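Local coordinates for protein BH2851 (Bacillus halodurans, PDB 2GFG) that is a putative adenylate cyclase of the CYTH family, probably binding a phosphate-bearing substrate inside its closed antiparallel barrel, at residues Ser24-Gly29 / Leu136-Ser141; Arg126-Ile129 / Gly134-Cys137; Gln51-Arg56 / Arg107-Pro112; Leu68-Pro73 / Leu77-Thr82. All coordinates share one frame; numbering follows the deposited sequence.

Contact 1. Residues Ser24-Gly29 / Leu136-Ser141; sequences SQLHIG and LCLDHS
I28 and L138 meet through the methyls that end them: I28 CD1 comes to 3.4 Å from L138 CD1, tighter than ordinary van der Waals contact. The two side chains reach toward each other from the loop after helix 16-25 and from strand 134-143, with their axes inclined. In I28 the CG1 branch stands beside the backbone N and anti to the carbonyl carbon (chi1 -66°), which, with the chain extended beyond CG1, carries CD1 out toward the strand. L26 completes the group. Its CD1 lies 4.1 Å from L138 CD1 and also 4.1 Å from L136 CD2, so one methyl bridges two leucines of the strand. L136 also faces the loop, but with CG anti to its backbone N (chi1 -176°) where L138 keeps CG beside it; its side chain runs across that of L26 at about a right angle. Between the two loop residues H27 takes positive phi (57°) in a Schellman motif, its N hydrogen-bonded to S24 O at 3.0 Å. This reversal ends the helix and lets L26 and I28 both face the barrel wall. The layer extends to F19 and I23 of helix 16-25, which touch L138, and to F172, which touches L26. On the strand's other face, D139 forms salt bridges to R126 and K182. The contact is therefore wholly apolar between the segments, made by methyl groups without directional bonds, and its specificity rests on shape: the helix end is held against the outside of a strand whose alternate residues present polar groups on the other face.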
loop_
_atom_site.group_PDB
_atom_site.type_symbol
_atom_site.label_atom_id
_atom_site.label_comp_id
_atom_site.label_asym_id
_atom_site.label_seq_id
_atom_site.Cartn_x
_atom_site.Cartn_y
_atom_site.Cartn_z
ATOM N N SER A 24 -14.084 2.398 17.363
ATOM C CA SER A 24 -14.606 2.433 18.736
ATOM C C SER A 24 -14.234 1.173 19.545
ATOM O O SER A 24 -13.715 1.277 20.659
ATOM C CB SER A 24 -16.132 2.603 18.718
ATOM O OG SER A 24 -16.658 2.613 20.027
ATOM N N GLN A 25 -14.491 -0.005 18.972
ATOM C CA GLN A 25 -14.294 -1.286 19.704
ATOM C C GLN A 25 -12.815 -1.626 19.940
ATOM O O GLN A 25 -12.464 -2.191 20.982
ATOM C CB GLN A 25 -15.001 -2.424 18.987
ATOM C CG GLN A 25 -16.508 -2.311 19.067
ATOM C CD GLN A 25 -17.228 -3.432 18.370
ATOM O OE1 GLN A 25 -16.684 -4.077 17.477
ATOM N NE2 GLN A 25 -18.478 -3.662 18.763
ATOM N N LEU A 26 -11.947 -1.222 19.006
ATOM C CA LEU A 26 -10.487 -1.364 19.188
ATOM C C LEU A 26 -9.880 -0.205 20.037
ATOM O O LEU A 26 -8.673 -0.178 20.275
ATOM C CB LEU A 26 -9.785 -1.450 17.829
ATOM C CG LEU A 26 -10.209 -2.628 16.929
ATOM C CD1 LEU A 26 -9.728 -2.419 15.521
ATOM C CD2 LEU A 26 -9.694 -3.953 17.480
ATOM N N HIS A 27 -10.738 0.730 20.487
ATOM C CA HIS A 27 -10.320 1.883 21.340
ATOM C C HIS A 27 -9.218 2.739 20.673
ATOM O O HIS A 27 -8.262 3.171 21.330
ATOM C CB HIS A 27 -9.873 1.400 22.742
ATOM C CG HIS A 27 -10.921 0.616 23.474
ATOM N N ILE A 28 -9.392 2.996 19.371
ATOM C CA ILE A 28 -8.452 3.804 18.587
ATOM C C ILE A 28 -8.881 5.268 18.599
ATOM O O ILE A 28 -10.013 5.587 18.251
ATOM C CB ILE A 28 -8.368 3.295 17.120
ATOM C CG1 ILE A 28 -7.752 1.895 17.090
ATOM C CG2 ILE A 28 -7.538 4.277 16.234
ATOM C CD1 ILE A 28 -7.970 1.158 15.811
ATOM N N GLY A 29 -7.963 6.155 18.984
ATOM C CA GLY A 29 -8.249 7.597 19.028
ATOM C C GLY A 29 -8.093 8.262 17.667
ATOM O O GLY A 29 -7.453 7.719 16.772
ATOM N N LEU A 136 -2.422 -4.813 12.700
ATOM C CA LEU A 136 -3.745 -4.595 12.103
ATOM C C LEU A 136 -3.892 -3.133 11.717
ATOM O O LEU A 136 -3.783 -2.262 12.562
ATOM C CB LEU A 136 -4.842 -4.986 13.104
ATOM C CG LEU A 136 -6.302 -4.914 12.641
ATOM C CD1 LEU A 136 -6.565 -5.914 11.512
ATOM C CD2 LEU A 136 -7.211 -5.176 13.802
ATOM N N CYS A 137 -4.127 -2.871 10.430
ATOM C CA CYS A 137 -4.246 -1.489 9.919
ATOM C C CYS A 137 -5.702 -1.122 9.568
ATOM O O CYS A 137 -6.397 -1.900 8.929
ATOM C CB CYS A 137 -3.364 -1.307 8.675
ATOM S SG CYS A 137 -1.595 -1.668 8.933
ATOM N N LEU A 138 -6.152 0.068 10.018
ATOM C CA LEU A 138 -7.450 0.640 9.579
ATOM C C LEU A 138 -7.189 1.783 8.611
ATOM O O LEU A 138 -6.680 2.825 9.007
ATOM C CB LEU A 138 -8.270 1.137 10.772
ATOM C CG LEU A 138 -8.957 0.075 11.660
ATOM C CD1 LEU A 138 -9.573 0.735 12.860
ATOM C CD2 LEU A 138 -10.010 -0.690 10.897
ATOM N N ASP A 139 -7.581 1.592 7.345
ATOM C CA ASP A 139 -7.264 2.540 6.258
ATOM C C ASP A 139 -8.494 3.205 5.692
ATOM O O ASP A 139 -9.344 2.545 5.091
ATOM C CB ASP A 139 -6.556 1.807 5.112
ATOM C CG ASP A 139 -5.163 1.367 5.467
ATOM O OD1 ASP A 139 -4.683 1.692 6.567
ATOM O OD2 ASP A 139 -4.532 0.701 4.620
ATOM N N HIS A 140 -8.558 4.527 5.839
ATOM C CA HIS A 140 -9.548 5.346 5.168
ATOM C C HIS A 140 -8.826 6.081 4.036
ATOM O O HIS A 140 -7.918 6.887 4.289
ATOM C CB HIS A 140 -10.189 6.334 6.165
ATOM C CG HIS A 140 -11.067 7.369 5.525
ATOM N ND1 HIS A 140 -11.197 8.645 6.031
ATOM C CD2 HIS A 140 -11.827 7.330 4.404
ATOM C CE1 HIS A 140 -12.019 9.337 5.262
ATOM N NE2 HIS A 140 -12.399 8.567 4.260
ATOM N N SER A 141 -9.196 5.766 2.796
ATOM C CA SER A 141 -8.504 6.297 1.616
ATOM C C SER A 141 -9.413 7.171 0.779
ATOM O O SER A 141 -10.604 6.932 0.704
ATOM C CB SER A 141 -7.968 5.147 0.751
ATOM O OG SER A 141 -7.081 4.335 1.489
#

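Contact 2. Residues Arg126-Ile129 / Gly134-Cys137; sequences RAEI and GILC
E128 and C137 stand as a non-hydrogen-bonded antiparallel pair, and the glutamate stem lies against the sulfur, with CG 3.6 Å from C137 SG. The carboxylate then leans along the sheet toward the neighbouring residue of strand 134-143: E128 OE1 comes to 3.4 Å from I135 CG2, the two side chains meeting at a slant. On the other face, I129 and L136 run side by side and point the same way. I129 CG1 sits between its backbone N and carbonyl carbon (chi1 59°), which brings it to 3.9 Å from L136 CB, while I129 CD1 continues to 4.1 Å from L136 CD2. I129 also touches L26 on this side. The same pair is closed by two backbone bonds, I129 N to L136 O at 3.1 Å and L136 N to I129 O at 2.9 Å, the second almost straight at 169°. R126 belongs to the face of E128 and C137; its CD approaches C137 SG at 4.4 Å, and its NE makes a salt bridge to D139, while NH2 has a weak hydrogen bond to a bound molecule of unknown identity, probably from the crystallisation liquor. The hairpin of strands 117-131 and 134-143 thus differs by side: apolar at I129 and L136, where the loop after helix 16-25 packs, and mixed on the other, where I135 joins C137, E128 and R126, consistent with the charged lining of CYTH barrels.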
loop_
_atom_site.group_PDB
_atom_site.type_symbol
_atom_site.label_atom_id
_atom_site.label_comp_id
_atom_site.label_asym_id
_atom_site.label_seq_id
_atom_site.Cartn_x
_atom_site.Cartn_y
_atom_site.Cartn_z
ATOM N N ARG A 126 -4.430 6.481 8.225
ATOM C CA ARG A 126 -4.138 5.133 8.730
ATOM C C ARG A 126 -3.928 5.084 10.232
ATOM O O ARG A 126 -3.173 5.865 10.782
ATOM C CB ARG A 126 -2.893 4.578 8.036
ATOM C CG ARG A 126 -2.420 3.205 8.592
ATOM C CD ARG A 126 -1.305 2.610 7.770
ATOM N NE ARG A 126 -1.744 2.238 6.426
ATOM C CZ ARG A 126 -0.973 1.637 5.517
ATOM N NH1 ARG A 126 0.308 1.352 5.786
ATOM N NH2 ARG A 126 -1.474 1.337 4.328
ATOM N N ALA A 127 -4.577 4.109 10.870
ATOM C CA ALA A 127 -4.305 3.750 12.249
ATOM C C ALA A 127 -3.733 2.323 12.266
ATOM O O ALA A 127 -4.177 1.472 11.505
ATOM C CB ALA A 127 -5.565 3.822 13.064
ATOM N N GLU A 128 -2.710 2.095 13.094
ATOM C CA GLU A 128 -2.079 0.761 13.222
ATOM C C GLU A 128 -2.024 0.335 14.666
ATOM O O GLU A 128 -1.741 1.140 15.540
ATOM C CB GLU A 128 -0.654 0.767 12.653
ATOM C CG GLU A 128 -0.572 1.017 11.173
ATOM C CD GLU A 128 0.845 0.814 10.614
ATOM O OE1 GLU A 128 1.448 -0.245 10.874
ATOM O OE2 GLU A 128 1.337 1.712 9.905
ATOM N N ILE A 129 -2.312 -0.942 14.915
ATOM C CA ILE A 129 -2.166 -1.535 16.253
ATOM C C ILE A 129 -1.494 -2.884 16.142
ATOM O O ILE A 129 -1.556 -3.522 15.096
ATOM C CB ILE A 129 -3.556 -1.697 16.986
ATOM C CG1 ILE A 129 -4.518 -2.595 16.170
ATOM C CG2 ILE A 129 -4.179 -0.335 17.246
ATOM C CD1 ILE A 129 -5.804 -2.967 16.923
ATOM N N GLY A 134 0.998 -10.003 14.910
ATOM C CA GLY A 134 1.150 -9.152 13.727
ATOM C C GLY A 134 0.627 -7.745 13.943
ATOM O O GLY A 134 0.525 -7.273 15.079
ATOM N N ILE A 135 0.315 -7.065 12.839
ATOM C CA ILE A 135 -0.149 -5.682 12.878
ATOM C C ILE A 135 -1.467 -5.547 12.107
ATOM O O ILE A 135 -1.618 -6.106 11.022
ATOM C CB ILE A 135 0.939 -4.701 12.303
ATOM C CG1 ILE A 135 2.175 -4.703 13.217
ATOM C CG2 ILE A 135 0.371 -3.253 12.144
ATOM C CD1 ILE A 135 3.365 -3.939 12.673
ATOM N N LEU A 136 -2.422 -4.813 12.700
ATOM C CA LEU A 136 -3.745 -4.595 12.103
ATOM C C LEU A 136 -3.892 -3.133 11.717
ATOM O O LEU A 136 -3.783 -2.262 12.562
ATOM C CB LEU A 136 -4.842 -4.986 13.104
ATOM C CG LEU A 136 -6.302 -4.914 12.641
ATOM C CD1 LEU A 136 -6.565 -5.914 11.512
ATOM C CD2 LEU A 136 -7.211 -5.176 13.802
ATOM N N CYS A 137 -4.127 -2.871 10.430
ATOM C CA CYS A 137 -4.246 -1.489 9.919
ATOM C C CYS A 137 -5.702 -1.122 9.568
ATOM O O CYS A 137 -6.397 -1.900 8.929
ATOM C CB CYS A 137 -3.364 -1.307 8.675
ATOM S SG CYS A 137 -1.595 -1.668 8.933
#

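Contact 3. Residues Gln51-Arg56 / Arg107-Pro112; sequences QSSALR and RDLSIP
Q51 and L109 join two helix ends beside the barrel of this CYTH-family protein, each finished by a Schellman motif with a serine of positive phi, S52 after helix 47-50 and S110 after helix 101-108. The polar part of the contact is a single hydrogen bond from Q51 NE2 to L109 O, 2.9 Å long with an N-H...O angle of 156°. The donor lies in the carbonyl plane and the oxygen nearly in the plane of the glutamine amide, so the amide is held flat to its partner. Q51 OE1 lies 3.3 Å from L109 O without bonding it, so the NE2 end carries the bond. Reaching it takes an extended chain beyond CG, with CG beside the backbone N (chi1 -60°).

Van der Waals contacts of the amide with hydrocarbon surround this bond. The glutamine slides past L109 in the opposite sense, bringing Q51 OE1 to 3.4 Å from L109 CB and 3.5 Å from L109 CD2. I111 packs its CD1 against the amide, 3.7 Å from Q51 NE2. Replacing Q51 by an alanine would probably leave L109 O without this donor and open a gap beside L109 CB and I111 CD1.

A further hydrogen bond lies within the turn: S53 OG donates to Q51 O at 3.2 Å, from above the carbonyl plane. The same hydroxyl oxygen is the atom nearest L109 CD1, at 4.0 Å.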
loop_
_atom_site.group_PDB
_atom_site.type_symbol
_atom_site.label_atom_id
_atom_site.label_comp_id
_atom_site.label_asym_id
_atom_site.label_seq_id
_atom_site.Cartn_x
_atom_site.Cartn_y
_atom_site.Cartn_z
ATOM N N GLN A 51 3.329 -7.378 -14.775
ATOM C CA GLN A 51 4.300 -8.165 -14.000
ATOM C C GLN A 51 3.897 -8.250 -12.508
ATOM O O GLN A 51 4.718 -8.587 -11.651
ATOM C CB GLN A 51 5.695 -7.582 -14.159
ATOM C CG GLN A 51 6.171 -7.565 -15.618
ATOM C CD GLN A 51 7.670 -7.381 -15.759
ATOM O OE1 GLN A 51 8.446 -7.871 -14.942
ATOM N NE2 GLN A 51 8.084 -6.728 -16.833
ATOM N N SER A 52 2.600 -8.009 -12.233
ATOM C CA SER A 52 2.026 -8.078 -10.874
ATOM C C SER A 52 2.812 -7.231 -9.850
ATOM O O SER A 52 2.890 -7.576 -8.656
ATOM C CB SER A 52 1.919 -9.535 -10.419
ATOM O OG SER A 52 1.124 -10.287 -11.330
ATOM N N SER A 53 3.321 -6.090 -10.313
ATOM C CA SER A 53 4.135 -5.210 -9.486
ATOM C C SER A 53 3.507 -3.842 -9.357
ATOM O O SER A 53 2.630 -3.461 -10.160
ATOM C CB SER A 53 5.536 -5.080 -10.074
ATOM O OG SER A 53 6.218 -6.320 -10.025
ATOM N N ALA A 54 3.960 -3.097 -8.345
ATOM C CA ALA A 54 3.463 -1.759 -8.073
ATOM C C ALA A 54 4.602 -0.860 -7.605
ATOM O O ALA A 54 5.396 -1.247 -6.716
ATOM C CB ALA A 54 2.358 -1.806 -7.021
ATOM N N LEU A 55 4.673 0.340 -8.191
ATOM C CA LEU A 55 5.707 1.316 -7.879
ATOM C C LEU A 55 5.049 2.590 -7.375
ATOM O O LEU A 55 4.163 3.142 -8.038
ATOM C CB LEU A 55 6.536 1.617 -9.130
ATOM C CG LEU A 55 7.775 2.510 -8.986
ATOM C CD1 LEU A 55 8.849 1.822 -8.216
ATOM C CD2 LEU A 55 8.295 2.911 -10.363
ATOM N N ARG A 56 5.471 3.052 -6.201
ATOM C CA ARG A 56 4.956 4.300 -5.628
ATOM C C ARG A 56 6.042 5.102 -4.947
ATOM O O ARG A 56 7.116 4.573 -4.620
ATOM C CB ARG A 56 3.839 4.011 -4.605
ATOM C CG ARG A 56 4.312 3.227 -3.359
ATOM C CD ARG A 56 3.316 3.291 -2.218
ATOM N NE ARG A 56 3.897 2.727 -0.980
ATOM C CZ ARG A 56 3.514 1.583 -0.379
ATOM N NH1 ARG A 56 2.434 0.903 -0.790
ATOM N NH2 ARG A 56 4.162 1.172 0.711
ATOM N N ARG A 107 14.980 -2.329 -13.395
ATOM C CA ARG A 107 15.796 -2.726 -14.549
ATOM C C ARG A 107 15.941 -4.257 -14.661
ATOM O O ARG A 107 15.971 -4.787 -15.760
ATOM C CB ARG A 107 17.177 -2.034 -14.510
ATOM C CG ARG A 107 17.087 -0.523 -14.805
ATOM C CD ARG A 107 18.446 0.132 -15.138
ATOM N NE ARG A 107 19.149 0.615 -13.931
ATOM C CZ ARG A 107 19.853 1.771 -13.847
ATOM N NH1 ARG A 107 19.875 2.657 -14.864
ATOM N NH2 ARG A 107 20.465 2.084 -12.702
ATOM N N ASP A 108 15.961 -4.959 -13.514
ATOM C CA ASP A 108 15.960 -6.454 -13.513
ATOM C C ASP A 108 14.639 -7.032 -14.077
ATOM O O ASP A 108 14.615 -8.151 -14.578
ATOM C CB ASP A 108 16.198 -7.013 -12.102
ATOM C CG ASP A 108 17.616 -6.760 -11.591
ATOM O OD1 ASP A 108 18.492 -6.326 -12.379
ATOM O OD2 ASP A 108 17.853 -6.999 -10.389
ATOM N N LEU A 109 13.551 -6.264 -13.961
ATOM C CA LEU A 109 12.235 -6.653 -14.520
ATOM C C LEU A 109 12.026 -6.165 -15.984
ATOM O O LEU A 109 10.940 -6.333 -16.543
ATOM C CB LEU A 109 11.099 -6.116 -13.624
ATOM C CG LEU A 109 10.998 -6.719 -12.214
ATOM C CD1 LEU A 109 10.006 -5.942 -11.378
ATOM C CD2 LEU A 109 10.614 -8.203 -12.260
ATOM N N SER A 110 13.080 -5.585 -16.588
ATOM C CA SER A 110 13.026 -5.030 -17.975
ATOM C C SER A 110 11.958 -3.920 -18.134
ATOM O O SER A 110 11.358 -3.760 -19.206
ATOM C CB SER A 110 12.825 -6.150 -19.023
ATOM O OG SER A 110 13.983 -6.961 -19.129
ATOM N N ILE A 111 11.778 -3.131 -17.076
ATOM C CA ILE A 111 10.856 -2.002 -17.091
ATOM C C ILE A 111 11.577 -0.803 -17.686
ATOM O O ILE A 111 12.595 -0.381 -17.152
ATOM C CB ILE A 111 10.378 -1.624 -15.652
ATOM C CG1 ILE A 111 9.747 -2.827 -14.937
ATOM C CG2 ILE A 111 9.381 -0.430 -15.700
ATOM C CD1 ILE A 111 8.391 -3.269 -15.508
ATOM N N PRO A 112 11.062 -0.251 -18.819
ATOM C CA PRO A 112 11.681 0.960 -19.356
ATOM C C PRO A 112 11.375 2.173 -18.460
ATOM O O PRO A 112 10.239 2.646 -18.427
ATOM C CB PRO A 112 11.028 1.103 -20.733
ATOM C CG PRO A 112 9.705 0.433 -20.589
ATOM C CD PRO A 112 9.918 -0.699 -19.644
#

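Contact 4. Residues Leu68-Pro73 / Leu77-Thr82; sequences LKQPHP and LETNQT
The H72 ring and L77 meet at a slant, H72 CD2 lying 3.8 Å from L77 CB, while one face of the imidazole carries P73 CD, 3.3 Å above the ring plane and offset toward the rim. The carboxylate of E78 is the second flat group. N80 ND2 donates to E78 OE1 at 3.1 Å from above the carboxylate plane, although the oxygen lies almost in the amide plane of N80. At the other oxygen the extended K69 chain runs alongside, with CE 3.2 Å from E78 OE2; K69 NZ stays 4.0 Å from E78 OE2, beyond a salt bridge, and pairs with E7 instead. An alanine in place of E78 would probably leave N80 ND2 without its carboxylate mate and strip K69 of an opposite charge beside its chain.

On the other face, Q70 has its CG between backbone N and carbonyl carbon (chi1 62°) and lies side by side with L77. One water ties that face together, 2.8 Å from Q70 OE1, 3.0 Å from L77 O and 2.6 Å from T79 OG1. Four backbone hydrogen bonds, two each in the L68-T79 and Q70-L77 pairs, fix the register. This is an antiparallel beta hairpin of the CYTH barrel, with L68 and Q70 against helix 101-108 and K69 and E78 on the opposite, charged face, as expected of a barrel interior in this family.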
loop_
_atom_site.group_PDB
_atom_site.type_symbol
_atom_site.label_atom_id
_atom_site.label_comp_id
_atom_site.label_asym_id
_atom_site.label_seq_id
_atom_site.Cartn_x
_atom_site.Cartn_y
_atom_site.Cartn_z
ATOM N N LEU A 68 9.017 -0.264 -4.436
ATOM C CA LEU A 68 8.578 -1.250 -5.408
ATOM C C LEU A 68 8.009 -2.461 -4.656
ATOM O O LEU A 68 8.531 -2.844 -3.601
ATOM C CB LEU A 68 9.753 -1.688 -6.295
ATOM C CG LEU A 68 9.487 -2.802 -7.329
ATOM C CD1 LEU A 68 8.438 -2.378 -8.352
ATOM C CD2 LEU A 68 10.785 -3.206 -8.024
ATOM N N LYS A 69 6.902 -3.010 -5.171
ATOM C CA LYS A 69 6.351 -4.296 -4.704
ATOM C C LYS A 69 6.305 -5.218 -5.880
ATOM O O LYS A 69 5.760 -4.854 -6.909
ATOM C CB LYS A 69 4.938 -4.127 -4.160
ATOM C CG LYS A 69 4.854 -3.383 -2.853
ATOM C CD LYS A 69 3.396 -3.244 -2.390
ATOM C CE LYS A 69 3.303 -2.493 -1.066
ATOM N NZ LYS A 69 1.911 -2.453 -0.522
ATOM N N GLN A 70 6.900 -6.412 -5.742
ATOM C CA GLN A 70 6.918 -7.417 -6.837
ATOM C C GLN A 70 6.621 -8.816 -6.290
ATOM O O GLN A 70 6.662 -9.024 -5.078
ATOM C CB GLN A 70 8.276 -7.398 -7.573
ATOM C CG GLN A 70 9.478 -7.762 -6.702
ATOM C CD GLN A 70 10.802 -7.500 -7.400
ATOM O OE1 GLN A 70 11.532 -6.576 -7.035
ATOM N NE2 GLN A 70 11.109 -8.303 -8.434
ATOM N N PRO A 71 6.260 -9.769 -7.182
ATOM C CA PRO A 71 6.000 -11.148 -6.740
ATOM C C PRO A 71 7.196 -11.827 -6.029
ATOM O O PRO A 71 8.358 -11.481 -6.275
ATOM C CB PRO A 71 5.666 -11.876 -8.045
ATOM C CG PRO A 71 5.162 -10.829 -8.941
ATOM C CD PRO A 71 5.945 -9.599 -8.619
ATOM N N HIS A 72 6.879 -12.766 -5.146
ATOM C CA HIS A 72 7.877 -13.475 -4.340
ATOM C C HIS A 72 7.258 -14.802 -3.902
ATOM O O HIS A 72 6.037 -14.883 -3.770
ATOM C CB HIS A 72 8.247 -12.628 -3.117
ATOM C CG HIS A 72 9.547 -13.008 -2.487
ATOM N ND1 HIS A 72 9.623 -13.729 -1.312
ATOM C CD2 HIS A 72 10.824 -12.767 -2.864
ATOM C CE1 HIS A 72 10.892 -13.914 -0.996
ATOM N NE2 HIS A 72 11.641 -13.338 -1.920
ATOM N N PRO A 73 8.090 -15.880 -3.749
ATOM C CA PRO A 73 7.535 -17.187 -3.327
ATOM C C PRO A 73 6.476 -17.073 -2.213
ATOM O O PRO A 73 5.349 -17.540 -2.388
ATOM C CB PRO A 73 8.769 -17.941 -2.844
ATOM C CG PRO A 73 9.872 -17.432 -3.721
ATOM C CD PRO A 73 9.539 -15.975 -4.030
ATOM N N LEU A 77 7.668 -9.187 -2.382
ATOM C CA LEU A 77 8.940 -8.561 -2.006
ATOM C C LEU A 77 8.795 -7.059 -2.116
ATOM O O LEU A 77 8.509 -6.531 -3.204
ATOM C CB LEU A 77 10.068 -9.040 -2.919
ATOM C CG LEU A 77 11.425 -8.315 -2.823
ATOM C CD1 LEU A 77 11.951 -8.302 -1.396
ATOM C CD2 LEU A 77 12.427 -8.970 -3.762
ATOM N N GLU A 78 9.002 -6.367 -0.992
ATOM C CA GLU A 78 8.916 -4.924 -0.943
ATOM C C GLU A 78 10.321 -4.331 -0.829
ATOM O O GLU A 78 11.054 -4.642 0.105
ATOM C CB GLU A 78 8.070 -4.490 0.250
ATOM C CG GLU A 78 7.529 -3.085 0.130
ATOM C CD GLU A 78 6.757 -2.650 1.363
ATOM O OE1 GLU A 78 7.372 -2.534 2.427
ATOM O OE2 GLU A 78 5.552 -2.382 1.250
ATOM N N THR A 79 10.708 -3.535 -1.822
ATOM C CA THR A 79 11.999 -2.849 -1.819
ATOM C C THR A 79 11.770 -1.372 -1.560
ATOM O O THR A 79 11.152 -0.678 -2.382
ATOM C CB THR A 79 12.738 -3.045 -3.154
ATOM O OG1 THR A 79 12.874 -4.438 -3.413
ATOM C CG2 THR A 79 14.132 -2.401 -3.115
ATOM N N ASN A 80 12.250 -0.898 -0.398
ATOM C CA ASN A 80 12.042 0.483 0.042
ATOM C C ASN A 80 13.329 1.309 -0.071
ATOM O O ASN A 80 14.434 0.803 0.196
ATOM C CB ASN A 80 11.553 0.502 1.498
ATOM C CG ASN A 80 10.218 -0.206 1.681
ATOM O OD1 ASN A 80 9.238 0.099 0.988
ATOM N ND2 ASN A 80 10.158 -1.112 2.646
ATOM N N GLN A 81 13.183 2.580 -0.448
ATOM C CA GLN A 81 14.322 3.510 -0.523
ATOM C C GLN A 81 13.874 4.909 -0.131
ATOM O O GLN A 81 12.909 5.427 -0.685
ATOM C CB GLN A 81 14.894 3.522 -1.934
ATOM C CG GLN A 81 16.185 4.336 -2.113
ATOM C CD GLN A 81 16.626 4.400 -3.569
ATOM O OE1 GLN A 81 16.309 3.508 -4.370
ATOM N NE2 GLN A 81 17.324 5.468 -3.929
ATOM N N THR A 82 14.579 5.511 0.830
ATOM C CA THR A 82 14.306 6.884 1.262
ATOM C C THR A 82 14.733 7.868 0.188
ATOM O O THR A 82 15.796 7.720 -0.408
ATOM C CB THR A 82 15.067 7.232 2.572
ATOM O OG1 THR A 82 14.744 6.285 3.584
ATOM C CG2 THR A 82 14.704 8.665 3.074
HETATM O O HOH W 1 10.707 -5.111 -4.748
#

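How the contacts relate
All four contacts belong to one closed antiparallel barrel of mixed strand order. Contacts 1 and 2 adjoin, their centres 7 Å apart, sharing L136 and C137 of strand 134-143; contacts 3 and 4 adjoin at 10 Å through the neighbouring strands 54-60 and 63-71, where A54 O probably accepts a hydrogen bond from K69 N. The two pairs lie far apart, about 32 Å between the centres of contacts 1 and 3. Along the chain, contact 4 nests in contact 3, both within the loop closed by contact 1, with contact 2 following. Local hairpins thus build the wall, while contact 1 sets a helix end on it and contact 3 joins the ends of helices 47-50 and 101-108.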